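Local coordinates for thioesterase (Pseudomonas aeruginosa, PDB 2O5U), which probably hydrolyses the thioester bond of fatty acyl-CoA substrates, as a hotdog-fold member of the 4-hydroxybenzoyl-CoA thioesterase family, at residues A[30-44]-A[71-85]. Numbering follows the deposited sequence.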
ATOM      1  N   GLY A  30       2.431  -6.847  13.908  1.00 19.59           N
ATOM      2  CA  GLY A  30       1.528  -7.976  13.731  1.00 18.72           C
ATOM      3  C   GLY A  30       0.045  -7.693  13.575  1.00 19.50           C
ATOM      4  O   GLY A  30      -0.721  -8.617  13.387  1.00 19.58           O
ATOM      5  N   HIS A  31      -0.370  -6.436  13.674  1.00 17.25           N
ATOM      6  CA  HIS A  31      -1.787  -6.106  13.542  1.00 16.91           C
ATOM      7  C   HIS A  31      -1.938  -5.179  12.323  1.00 15.95           C
ATOM      8  O   HIS A  31      -0.954  -4.593  11.825  1.00 14.02           O
ATOM      9  CB  HIS A  31      -2.299  -5.380  14.801  1.00 17.85           C
ATOM     10  CG  HIS A  31      -2.105  -6.159  16.075  1.00 20.69           C
ATOM     11  ND1 HIS A  31      -2.542  -7.451  16.223  1.00 26.55           N
ATOM     12  CD2 HIS A  31      -1.558  -5.814  17.266  1.00 29.46           C
ATOM     13  CE1 HIS A  31      -2.249  -7.889  17.440  1.00 28.25           C
ATOM     14  NE2 HIS A  31      -1.660  -6.909  18.096  1.00 30.07           N
ATOM     15  N   VAL A  32      -3.175  -4.977  11.912  1.00 15.04           N
ATOM     16  CA  VAL A  32      -3.460  -4.070  10.776  1.00 15.68           C
ATOM     17  C   VAL A  32      -2.958  -2.683  11.101  1.00 15.63           C
ATOM     18  O   VAL A  32      -3.283  -2.086  12.159  1.00 17.21           O
ATOM     19  CB  VAL A  32      -4.975  -4.043  10.426  1.00 14.81           C
ATOM     20  CG1 VAL A  32      -5.330  -2.832   9.413  1.00 15.24           C
ATOM     21  CG2 VAL A  32      -5.416  -5.416   9.883  1.00 15.39           C
ATOM     22  N   ASN A  33      -2.146  -2.159  10.184  1.00 16.70           N
ATOM     23  CA  ASN A  33      -1.548  -0.821  10.350  1.00 16.55           C
ATOM     24  C   ASN A  33      -2.576   0.331  10.428  1.00 16.52           C
ATOM     25  O   ASN A  33      -3.598   0.330   9.746  1.00 15.87           O
ATOM     26  CB  ASN A  33      -0.480  -0.578   9.271  1.00 15.39           C
ATOM     27  CG  ASN A  33       0.235   0.723   9.462  1.00 18.24           C
ATOM     28  OD1 ASN A  33      -0.084   1.717   8.812  1.00 17.96           O
ATOM     29  ND2 ASN A  33       1.208   0.734  10.374  1.00 17.89           N
ATOM     30  N   ASN A  34      -2.342   1.278  11.323  1.00 15.68           N
ATOM     31  CA  ASN A  34      -3.237   2.451  11.436  1.00 16.87           C
ATOM     32  C   ASN A  34      -3.641   3.141  10.100  1.00 16.69           C
ATOM     33  O   ASN A  34      -4.782   3.567   9.918  1.00 17.61           O
ATOM     34  CB  ASN A  34      -2.582   3.482  12.380  1.00 17.24           C
ATOM     35  CG  ASN A  34      -1.263   4.056  11.834  1.00 20.87           C
ATOM     36  OD1 ASN A  34      -1.234   5.136  11.236  1.00 20.23           O
ATOM     37  ND2 ASN A  34      -0.191   3.331  12.019  1.00 22.98           N
ATOM     38  N   VAL A  35      -2.699   3.234   9.163  1.00 16.01           N
ATOM     39  CA  VAL A  35      -2.943   3.864   7.835  1.00 15.45           C
ATOM     40  C   VAL A  35      -4.071   3.136   7.061  1.00 17.40           C
ATOM     41  O   VAL A  35      -4.928   3.771   6.378  1.00 15.68           O
ATOM     42  CB  VAL A  35      -1.629   3.928   7.025  1.00 15.44           C
ATOM     43  CG1 VAL A  35      -1.897   4.470   5.534  1.00 17.43           C
ATOM     44  CG2 VAL A  35      -0.640   4.853   7.793  1.00 14.87           C
ATOM     45  N   THR A  36      -4.051   1.811   7.175  1.00 17.73           N
ATOM     46  CA  THR A  36      -4.952   0.923   6.437  1.00 18.88           C
ATOM     47  C   THR A  36      -6.401   1.235   6.722  1.00 17.01           C
ATOM     48  O   THR A  36      -7.227   1.096   5.868  1.00 17.48           O
ATOM     49  CB  THR A  36      -4.617  -0.603   6.684  1.00 21.03           C
ATOM     50  OG1 THR A  36      -3.207  -0.823   6.495  1.00 22.20           O
ATOM     51  CG2 THR A  36      -5.382  -1.540   5.705  1.00 18.48           C
ATOM     52  N   TYR A  37      -6.688   1.727   7.912  1.00 17.28           N
ATOM     53  CA  TYR A  37      -8.054   2.029   8.285  1.00 16.36           C
ATOM     54  C   TYR A  37      -8.622   3.121   7.395  1.00 16.56           C
ATOM     55  O   TYR A  37      -9.784   3.069   6.987  1.00 16.50           O
ATOM     56  CB  TYR A  37      -8.088   2.443   9.751  1.00 15.94           C
ATOM     57  CG  TYR A  37      -7.970   1.266  10.714  1.00 18.19           C
ATOM     58  CD1 TYR A  37      -6.726   0.701  10.983  1.00 15.84           C
ATOM     59  CD2 TYR A  37      -9.103   0.721  11.317  1.00 18.61           C
ATOM     60  CE1 TYR A  37      -6.579  -0.383  11.861  1.00 18.84           C
ATOM     61  CE2 TYR A  37      -8.988  -0.359  12.218  1.00 20.16           C
ATOM     62  CZ  TYR A  37      -7.738  -0.893  12.493  1.00 17.47           C
ATOM     63  OH  TYR A  37      -7.647  -1.936  13.391  1.00 18.95           O
ATOM     64  N   TYR A  38      -7.783   4.085   7.024  1.00 17.18           N
ATOM     65  CA  TYR A  38      -8.247   5.141   6.126  1.00 17.51           C
ATOM     66  C   TYR A  38      -8.545   4.647   4.728  1.00 16.50           C
ATOM     67  O   TYR A  38      -9.432   5.177   4.045  1.00 16.78           O
ATOM     68  CB  TYR A  38      -7.223   6.279   6.088  1.00 18.26           C
ATOM     69  CG  TYR A  38      -7.127   7.061   7.367  1.00 18.52           C
ATOM     70  CD1 TYR A  38      -6.026   6.927   8.212  1.00 19.21           C
ATOM     71  CD2 TYR A  38      -8.139   7.948   7.734  1.00 18.50           C
ATOM     72  CE1 TYR A  38      -5.955   7.645   9.401  1.00 18.57           C
ATOM     73  CE2 TYR A  38      -8.086   8.669   8.919  1.00 17.42           C
ATOM     74  CZ  TYR A  38      -6.981   8.542   9.731  1.00 15.59           C
ATOM     75  OH  TYR A  38      -6.935   9.291  10.894  1.00 17.36           O
ATOM     76  N   ALA A  39      -7.785   3.653   4.280  1.00 14.62           N
ATOM     77  CA  ALA A  39      -8.081   2.930   3.040  1.00 15.90           C
ATOM     78  C   ALA A  39      -9.421   2.182   3.111  1.00 16.74           C
ATOM     79  O   ALA A  39     -10.186   2.208   2.135  1.00 16.31           O
ATOM     80  CB  ALA A  39      -6.938   2.000   2.644  1.00 14.01           C
ATOM     81  N   PHE A  40      -9.722   1.574   4.262  1.00 15.83           N
ATOM     82  CA  PHE A  40     -11.084   1.014   4.505  1.00 17.22           C
ATOM     83  C   PHE A  40     -12.163   2.131   4.449  1.00 17.25           C
ATOM     84  O   PHE A  40     -13.228   1.905   3.868  1.00 17.72           O
ATOM     85  CB  PHE A  40     -11.186   0.300   5.862  1.00 17.26           C
ATOM     86  CG  PHE A  40     -10.244  -0.868   6.015  1.00 17.26           C
ATOM     87  CD1 PHE A  40      -9.888  -1.647   4.909  1.00 21.56           C
ATOM     88  CD2 PHE A  40      -9.782  -1.241   7.264  1.00 21.16           C
ATOM     89  CE1 PHE A  40      -9.047  -2.765   5.067  1.00 21.36           C
ATOM     90  CE2 PHE A  40      -8.893  -2.376   7.417  1.00 20.78           C
ATOM     91  CZ  PHE A  40      -8.558  -3.107   6.331  1.00 23.19           C
ATOM     92  N   PHE A  41     -11.912   3.299   5.056  1.00 18.00           N
ATOM     93  CA  PHE A  41     -12.918   4.404   5.028  1.00 17.98           C
ATOM     94  C   PHE A  41     -13.197   4.813   3.528  1.00 18.90           C
ATOM     95  O   PHE A  41     -14.344   4.977   3.098  1.00 18.36           O
ATOM     96  CB  PHE A  41     -12.353   5.640   5.692  1.00 18.03           C
ATOM     97  CG  PHE A  41     -12.221   5.585   7.220  1.00 18.80           C
ATOM     98  CD1 PHE A  41     -12.541   4.453   7.965  1.00 19.64           C
ATOM     99  CD2 PHE A  41     -11.818   6.742   7.899  1.00 24.27           C
ATOM    100  CE1 PHE A  41     -12.420   4.458   9.376  1.00 24.30           C
ATOM    101  CE2 PHE A  41     -11.713   6.765   9.305  1.00 24.89           C
ATOM    102  CZ  PHE A  41     -12.003   5.622  10.042  1.00 22.30           C
ATOM    103  N   ASP A  42     -12.130   4.993   2.768  1.00 19.78           N
ATOM    104  CA  ASP A  42     -12.188   5.408   1.365  1.00 20.01           C
ATOM    105  C   ASP A  42     -12.941   4.404   0.521  1.00 20.02           C
ATOM    106  O   ASP A  42     -13.751   4.781  -0.385  1.00 19.33           O
ATOM    107  CB  ASP A  42     -10.755   5.492   0.760  1.00 21.09           C
ATOM    108  CG  ASP A  42     -10.142   6.857   0.876  1.00 28.24           C
ATOM    109  OD1 ASP A  42     -10.575   7.620   1.776  1.00 38.82           O
ATOM    110  OD2 ASP A  42      -9.246   7.169   0.059  1.00 30.71           O
ATOM    111  N   THR A  43     -12.634   3.130   0.772  1.00 18.98           N
ATOM    112  CA  THR A  43     -13.291   2.015   0.104  1.00 18.58           C
ATOM    113  C   THR A  43     -14.770   1.922   0.404  1.00 18.42           C
ATOM    114  O   THR A  43     -15.566   1.815  -0.512  1.00 19.32           O
ATOM    115  CB  THR A  43     -12.549   0.670   0.409  1.00 18.45           C
ATOM    116  OG1 THR A  43     -11.223   0.851  -0.065  1.00 13.52           O
ATOM    117  CG2 THR A  43     -13.231  -0.529  -0.298  1.00 18.20           C
ATOM    118  N   ALA A  44     -15.124   1.956   1.685  1.00 17.21           N
ATOM    119  CA  ALA A  44     -16.513   1.812   2.129  1.00 15.94           C
ATOM    120  C   ALA A  44     -17.355   2.939   1.516  1.00 16.37           C
ATOM    121  O   ALA A  44     -18.473   2.696   1.013  1.00 16.42           O
ATOM    122  CB  ALA A  44     -16.569   1.912   3.674  1.00 16.77           C
ATOM    123  N   CYS A  71      -9.167   9.443  12.827  1.00 17.72           N
ATOM    124  CA  CYS A  71      -9.535   8.112  13.311  1.00 17.38           C
ATOM    125  C   CYS A  71      -9.073   7.936  14.753  1.00 18.44           C
ATOM    126  O   CYS A  71      -8.021   8.447  15.133  1.00 17.47           O
ATOM    127  CB  CYS A  71      -8.841   7.012  12.465  1.00 17.98           C
ATOM    128  SG  CYS A  71      -9.521   5.335  12.670  1.00 20.16           S
ATOM    129  N   ASP A  72      -9.866   7.213  15.535  1.00 17.71           N
ATOM    130  CA  ASP A  72      -9.454   6.737  16.873  1.00 18.36           C
ATOM    131  C   ASP A  72      -9.397   5.243  16.805  1.00 18.26           C
ATOM    132  O   ASP A  72     -10.281   4.606  16.247  1.00 20.01           O
ATOM    133  CB  ASP A  72     -10.470   7.167  17.955  1.00 18.82           C
ATOM    134  CG  ASP A  72     -10.575   8.687  18.070  1.00 23.08           C
ATOM    135  OD1 ASP A  72      -9.580   9.343  18.427  1.00 24.43           O
ATOM    136  OD2 ASP A  72     -11.656   9.224  17.753  1.00 29.00           O
ATOM    137  N   TYR A  73      -8.364   4.665  17.379  1.00 18.19           N
ATOM    138  CA  TYR A  73      -8.158   3.212  17.344  1.00 17.13           C
ATOM    139  C   TYR A  73      -8.336   2.647  18.749  1.00 16.68           C
ATOM    140  O   TYR A  73      -7.570   3.018  19.656  1.00 16.80           O
ATOM    141  CB  TYR A  73      -6.751   2.939  16.860  1.00 16.60           C
ATOM    142  CG  TYR A  73      -6.442   3.576  15.510  1.00 18.70           C
ATOM    143  CD1 TYR A  73      -5.971   4.886  15.411  1.00 21.02           C
ATOM    144  CD2 TYR A  73      -6.654   2.851  14.334  1.00 18.82           C
ATOM    145  CE1 TYR A  73      -5.718   5.500  14.123  1.00 17.16           C
ATOM    146  CE2 TYR A  73      -6.371   3.414  13.073  1.00 19.35           C
ATOM    147  CZ  TYR A  73      -5.926   4.721  12.980  1.00 20.03           C
ATOM    148  OH  TYR A  73      -5.662   5.196  11.718  1.00 22.95           O
ATOM    149  N   PHE A  74      -9.337   1.776  18.922  1.00 15.99           N
ATOM    150  CA  PHE A  74      -9.736   1.294  20.281  1.00 16.83           C
ATOM    151  C   PHE A  74      -9.138  -0.055  20.595  1.00 17.56           C
ATOM    152  O   PHE A  74      -8.727  -0.298  21.723  1.00 19.16           O
ATOM    153  CB  PHE A  74     -11.270   1.231  20.423  1.00 15.83           C
ATOM    154  CG  PHE A  74     -11.965   2.524  20.087  1.00 17.08           C
ATOM    155  CD1 PHE A  74     -12.737   2.635  18.942  1.00 17.32           C
ATOM    156  CD2 PHE A  74     -11.825   3.636  20.905  1.00 19.73           C
ATOM    157  CE1 PHE A  74     -13.367   3.882  18.611  1.00 21.42           C
ATOM    158  CE2 PHE A  74     -12.474   4.861  20.587  1.00 21.22           C
ATOM    159  CZ  PHE A  74     -13.221   4.982  19.417  1.00 17.56           C
ATOM    160  N   ALA A  75      -9.028  -0.910  19.582  1.00 16.59           N
ATOM    161  CA  ALA A  75      -8.448  -2.224  19.739  1.00 16.73           C
ATOM    162  C   ALA A  75      -7.983  -2.797  18.404  1.00 15.76           C
ATOM    163  O   ALA A  75      -8.680  -2.618  17.410  1.00 17.15           O
ATOM    164  CB  ALA A  75      -9.501  -3.195  20.381  1.00 14.99           C
ATOM    165  N   PRO A  76      -6.898  -3.583  18.385  1.00 17.55           N
ATOM    166  CA  PRO A  76      -6.381  -4.088  17.083  1.00 17.79           C
ATOM    167  C   PRO A  76      -7.217  -5.178  16.400  1.00 18.39           C
ATOM    168  O   PRO A  76      -7.968  -5.915  17.053  1.00 17.41           O
ATOM    169  CB  PRO A  76      -4.975  -4.603  17.437  1.00 18.43           C
ATOM    170  CG  PRO A  76      -4.978  -4.915  18.852  1.00 17.26           C
ATOM    171  CD  PRO A  76      -6.014  -3.956  19.510  1.00 17.37           C
ATOM    172  N   VAL A  77      -7.079  -5.274  15.093  1.00 17.84           N
ATOM    173  CA  VAL A  77      -7.479  -6.464  14.376  1.00 18.37           C
ATOM    174  C   VAL A  77      -6.276  -6.897  13.541  1.00 17.49           C
ATOM    175  O   VAL A  77      -5.299  -6.198  13.476  1.00 16.91           O
ATOM    176  CB  VAL A  77      -8.733  -6.216  13.436  1.00 18.08           C
ATOM    177  CG1 VAL A  77      -9.924  -5.725  14.227  1.00 21.66           C
ATOM    178  CG2 VAL A  77      -8.409  -5.271  12.263  1.00 19.88           C
ATOM    179  N   ALA A  78      -6.334  -8.069  12.942  1.00 17.48           N
ATOM    180  CA  ALA A  78      -5.206  -8.558  12.181  1.00 16.33           C
ATOM    181  C   ALA A  78      -5.693  -9.363  11.014  1.00 16.50           C
ATOM    182  O   ALA A  78      -6.628 -10.182  11.169  1.00 18.09           O
ATOM    183  CB  ALA A  78      -4.290  -9.429  13.134  1.00 16.85           C
ATOM    184  N   PHE A  79      -5.069  -9.189   9.854  1.00 15.24           N
ATOM    185  CA  PHE A  79      -5.222 -10.154   8.767  1.00 15.29           C
ATOM    186  C   PHE A  79      -4.943 -11.550   9.396  1.00 14.61           C
ATOM    187  O   PHE A  79      -3.991 -11.691  10.196  1.00 15.31           O
ATOM    188  CB  PHE A  79      -4.231  -9.862   7.612  1.00 14.75           C
ATOM    189  CG  PHE A  79      -4.016 -11.046   6.694  1.00 16.40           C
ATOM    190  CD1 PHE A  79      -4.859 -11.265   5.598  1.00 15.82           C
ATOM    191  CD2 PHE A  79      -3.017 -11.982   6.950  1.00 15.85           C
ATOM    192  CE1 PHE A  79      -4.693 -12.355   4.792  1.00 14.88           C
ATOM    193  CE2 PHE A  79      -2.849 -13.087   6.117  1.00 18.37           C
ATOM    194  CZ  PHE A  79      -3.698 -13.280   5.054  1.00 14.95           C
ATOM    195  N   PRO A  80      -5.756 -12.574   9.056  1.00 16.01           N
ATOM    196  CA  PRO A  80      -6.826 -12.635   8.067  1.00 16.97           C
ATOM    197  C   PRO A  80      -8.242 -12.524   8.684  1.00 18.73           C
ATOM    198  O   PRO A  80      -9.204 -13.063   8.122  1.00 19.20           O
ATOM    199  CB  PRO A  80      -6.651 -14.034   7.489  1.00 16.22           C
ATOM    200  CG  PRO A  80      -6.174 -14.841   8.690  1.00 18.02           C
ATOM    201  CD  PRO A  80      -5.566 -13.905   9.685  1.00 16.55           C
ATOM    202  N   GLN A  81      -8.372 -11.816   9.795  1.00 17.41           N
ATOM    203  CA  GLN A  81      -9.709 -11.553  10.317  1.00 19.28           C
ATOM    204  C   GLN A  81     -10.632 -10.904   9.268  1.00 20.88           C
ATOM    205  O   GLN A  81     -10.216 -10.047   8.428  1.00 22.92           O
ATOM    206  CB  GLN A  81      -9.620 -10.725  11.602  1.00 17.87           C
ATOM    207  CG  GLN A  81      -9.047 -11.582  12.747  1.00 20.33           C
ATOM    208  CD  GLN A  81      -8.921 -10.808  14.029  1.00 22.94           C
ATOM    209  OE1 GLN A  81      -8.290  -9.766  14.060  1.00 24.74           O
ATOM    210  NE2 GLN A  81      -9.569 -11.281  15.084  1.00 21.68           N
ATOM    211  N   ARG A  82     -11.905 -11.299   9.312  1.00 22.20           N
ATOM    212  CA  ARG A  82     -12.896 -10.656   8.454  1.00 24.96           C
ATOM    213  C   ARG A  82     -13.481  -9.428   9.187  1.00 21.86           C
ATOM    214  O   ARG A  82     -13.892  -9.512  10.332  1.00 22.11           O
ATOM    215  CB  ARG A  82     -14.006 -11.660   8.047  1.00 25.74           C
ATOM    216  CG  ARG A  82     -13.495 -13.004   7.451  1.00 28.68           C
ATOM    217  CD  ARG A  82     -14.656 -13.994   7.346  1.00 30.01           C
ATOM    218  NE  ARG A  82     -14.190 -15.334   6.980  1.00 38.53           N
ATOM    219  N   ILE A  83     -13.497  -8.298   8.500  1.00 22.57           N
ATOM    220  CA  ILE A  83     -13.904  -7.046   9.089  1.00 22.50           C
ATOM    221  C   ILE A  83     -15.111  -6.509   8.313  1.00 22.47           C
ATOM    222  O   ILE A  83     -15.445  -7.020   7.238  1.00 23.05           O
ATOM    223  CB  ILE A  83     -12.715  -6.009   9.198  1.00 22.98           C
ATOM    224  CG1 ILE A  83     -12.211  -5.500   7.819  1.00 22.12           C
ATOM    225  CG2 ILE A  83     -11.507  -6.589  10.066  1.00 23.72           C
ATOM    226  CD1 ILE A  83     -12.923  -4.172   7.325  1.00 28.07           C
ATOM    227  N   GLU A  84     -15.755  -5.513   8.878  1.00 22.25           N
ATOM    228  CA  GLU A  84     -16.799  -4.812   8.175  1.00 23.28           C
ATOM    229  C   GLU A  84     -16.835  -3.381   8.640  1.00 22.09           C
ATOM    230  O   GLU A  84     -16.566  -3.096   9.818  1.00 22.30           O
ATOM    231  CB  GLU A  84     -18.158  -5.533   8.310  1.00 24.50           C
ATOM    232  CG  GLU A  84     -18.985  -5.156   9.456  1.00 24.54           C
ATOM    233  CD  GLU A  84     -20.250  -5.999   9.542  1.00 26.98           C
ATOM    234  OE1 GLU A  84     -21.067  -5.982   8.585  1.00 28.61           O
ATOM    235  OE2 GLU A  84     -20.427  -6.665  10.585  1.00 27.94           O
ATOM    236  N   MET A  85     -17.176  -2.489   7.706  1.00 19.87           N
ATOM    237  CA  MET A  85     -17.205  -1.063   7.965  1.00 19.59           C
ATOM    238  C   MET A  85     -18.628  -0.646   8.071  1.00 19.91           C
ATOM    239  O   MET A  85     -19.407  -0.996   7.173  1.00 20.13           O
ATOM    240  CB  MET A  85     -16.582  -0.280   6.802  1.00 21.10           C
ATOM    241  CG  MET A  85     -15.121  -0.621   6.503  1.00 23.10           C
ATOM    242  SD  MET A  85     -14.043  -0.452   7.950  1.00 24.08           S
ATOM    243  CE  MET A  85     -14.172   1.275   8.342  1.00 20.65           C
TER
HETATM  244  O   HOH W   1      -5.096  -2.729  14.017  1.00 13.85           O
HETATM  245  O   HOH W   2      -3.269   6.960  11.207  1.00 20.37           O
HETATM  246  O   HOH W   3      -7.829  -0.393  15.706  1.00 20.55           O
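The single backbone bond joining 30-44 to 71-85 runs almost straight from V32 N to V77 O (2.9 Å, 172°), while the axis of helix 34-44 passes 9.7 Å from that of strand 71-73 and 9.5 Å from that of strand 83-85 at closest approach. Beside that bond, P76 CB sits over one face of the H31 imidazole, 3.5 Å from CG. Y73 reaches the first helical turn, where its OH donates to N34 O (2.6 Å) from above the carbonyl plane; a water links the same hydroxyl to N34 OD1. With CG anti to the carbonyl carbon (chi1 -56°), the Y73 ring extends toward the helix and presents its edge to the face of Y37, a T-shaped pair with planes at 86°. Y37 OH bonds two waters, one bound to V32 O and the other to A75 O. This is the hotdog fold, its long helix lying against the antiparallel sheet that strand 62-73 continues into a second subunit; the Y38 hydroxyl hydrogen-bonds S69 of that second subunit. Farther along the helix, C71 SG touches F41 CZ (3.6 Å), and I83 CD1 stands over the centre of the F40 ring. M85, bent at chi2 and chi3, sets SD against F40 CB (3.6 Å) and CE at the edge of the F41 ring.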